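Local coordinates for acetyl-CoA acetyltransferase A (Ascaris suum, PDB 6BJA), which probably catalyses the reversible thiolytic transfer of acyl groups to coenzyme A, as a thiolase of lipid metabolism, at residues S124-P129 with I256-A261. Sequence-based numbering, arbitrary orientation.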
loop_
_atom_site.group_PDB
_atom_site.type_symbol
_atom_site.label_atom_id
_atom_site.label_comp_id
_atom_site.label_asym_id
_atom_site.label_seq_id
_atom_site.Cartn_x
_atom_site.Cartn_y
_atom_site.Cartn_z
ATOM N N SER A 124 -4.013 -5.796 -20.691
ATOM C CA SER A 124 -4.112 -6.788 -19.635
ATOM C C SER A 124 -4.759 -6.124 -18.438
ATOM O O SER A 124 -4.076 -5.573 -17.564
ATOM C CB SER A 124 -2.753 -7.338 -19.249
ATOM O OG SER A 124 -2.875 -8.317 -18.230
ATOM N N MET A 125 -6.076 -6.176 -18.389
ATOM C CA MET A 125 -6.764 -5.534 -17.297
ATOM C C MET A 125 -6.549 -6.317 -16.001
ATOM O O MET A 125 -6.585 -5.748 -14.906
ATOM C CB MET A 125 -8.233 -5.356 -17.655
ATOM C CG MET A 125 -8.395 -4.507 -18.904
ATOM S SD MET A 125 -10.077 -4.180 -19.487
ATOM C CE MET A 125 -10.648 -2.886 -18.349
ATOM N N SER A 126 -6.236 -7.607 -16.131
ATOM C CA SER A 126 -5.880 -8.428 -14.983
ATOM C C SER A 126 -4.699 -7.893 -14.196
ATOM O O SER A 126 -4.572 -8.169 -13.011
ATOM C CB SER A 126 -5.541 -9.841 -15.435
ATOM O OG SER A 126 -6.694 -10.508 -15.935
ATOM N N ASN A 127 -3.795 -7.194 -14.875
ATOM C CA ASN A 127 -2.570 -6.733 -14.237
ATOM C C ASN A 127 -2.532 -5.235 -13.952
ATOM O O ASN A 127 -1.492 -4.701 -13.548
ATOM C CB ASN A 127 -1.390 -7.135 -15.101
ATOM C CG ASN A 127 -1.098 -8.597 -14.969
ATOM O OD1 ASN A 127 -0.685 -9.046 -13.904
ATOM N ND2 ASN A 127 -1.341 -9.357 -16.028
ATOM N N ALA A 128 -3.658 -4.553 -14.118
ATOM C CA ALA A 128 -3.750 -3.149 -13.727
ATOM C C ALA A 128 -3.612 -3.045 -12.209
ATOM O O ALA A 128 -4.304 -3.752 -11.468
ATOM C CB ALA A 128 -5.065 -2.582 -14.187
ATOM N N PRO A 129 -2.727 -2.166 -11.720
ATOM C CA PRO A 129 -2.457 -2.140 -10.284
ATOM C C PRO A 129 -3.337 -1.190 -9.501
ATOM O O PRO A 129 -4.255 -0.595 -10.056
ATOM C CB PRO A 129 -1.010 -1.668 -10.233
ATOM C CG PRO A 129 -0.959 -0.647 -11.359
ATOM C CD PRO A 129 -1.802 -1.291 -12.463
ATOM N N ILE A 256 -14.613 -6.680 -18.042
ATOM C CA ILE A 256 -13.182 -6.361 -18.127
ATOM C C ILE A 256 -12.410 -7.640 -18.499
ATOM O O ILE A 256 -12.758 -8.758 -18.088
ATOM C CB ILE A 256 -12.653 -5.701 -16.834
ATOM C CG1 ILE A 256 -12.674 -6.614 -15.626
ATOM C CG2 ILE A 256 -13.474 -4.420 -16.528
ATOM C CD1 ILE A 256 -12.054 -5.939 -14.372
ATOM N N ASN A 257 -11.400 -7.469 -19.351
ATOM C CA ASN A 257 -10.812 -8.583 -20.074
ATOM C C ASN A 257 -9.364 -8.349 -20.477
ATOM O O ASN A 257 -8.874 -7.210 -20.462
ATOM C CB ASN A 257 -11.634 -8.870 -21.332
ATOM C CG ASN A 257 -13.049 -9.315 -21.013
ATOM O OD1 ASN A 257 -13.974 -8.499 -20.931
ATOM N ND2 ASN A 257 -13.225 -10.618 -20.813
ATOM N N ASP A 258 -8.703 -9.450 -20.860
ATOM C CA ASP A 258 -7.339 -9.443 -21.381
ATOM C C ASP A 258 -7.330 -9.891 -22.853
ATOM O O ASP A 258 -8.006 -10.856 -23.206
ATOM C CB ASP A 258 -6.416 -10.399 -20.598
ATOM C CG ASP A 258 -6.348 -10.102 -19.106
ATOM O OD1 ASP A 258 -6.572 -8.951 -18.709
ATOM O OD2 ASP A 258 -6.030 -11.047 -18.334
ATOM N N GLY A 259 -6.558 -9.212 -23.698
ATOM C CA GLY A 259 -6.445 -9.597 -25.091
ATOM C C GLY A 259 -5.665 -8.620 -25.934
ATOM O O GLY A 259 -5.355 -7.515 -25.481
ATOM N N ALA A 260 -5.349 -9.032 -27.160
ATOM C CA ALA A 260 -4.628 -8.193 -28.114
ATOM C C ALA A 260 -5.056 -8.494 -29.547
ATOM O O ALA A 260 -5.610 -9.549 -29.844
ATOM C CB ALA A 260 -3.121 -8.375 -27.955
ATOM N N ALA A 261 -4.821 -7.531 -30.425
ATOM C CA ALA A 261 -5.178 -7.666 -31.831
ATOM C C ALA A 261 -4.259 -6.800 -32.665
ATOM O O ALA A 261 -3.884 -5.714 -32.230
ATOM C CB ALA A 261 -6.626 -7.270 -32.060
#
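The carboxylate of D258 grips S126, the middle residue of a 3-10 turn, M125 to N127, that follows strand 116-124 in the N-terminal part of the thiolase fold, beside its antiparallel neighbour, strand 257-267. Evidence for a two-point grip is direct. The backbone N of S126 bonds to D258 OD1 at 2.9 Å, nearly straight at 170° and on the syn side of that oxygen. The hydroxyl OG of the same serine donates to D258 OD2 at 2.5 Å, again from the syn side but 18° out of the carboxylate plane. Main chain and side chain of one residue therefore hold both oxygens, which should fix the rotation of the carboxylate. M125 N also lies 2.8 Å from D258 OD1. S126 OG has a further partner in the backbone N of R25, tying the loop around that arginine to the same acid.

The flank formed by M125 is held less directionally. Its CG sits 3.2 Å from N257 O, and a bend at chi3 (78°) turns CE back to lie 3.7 Å from I256 CG2. This methyl-to-methyl packing is joined by L148 of helix 147-153, and I256 also touches the bound coenzyme A, so the apolar flank borders the coenzyme A pocket. N257 points its side chain away from the turn, where OD1 accepts from T255 OG1 and from the backbone N of H355, a predicted proton acceptor. Both flanks are buried; the contrast is between strong directed bonds at D258 and apolar packing at M125, where N257 O is buried without a partner in the model and the link from N257 N to M125 SD, at 3.5 Å, is weak.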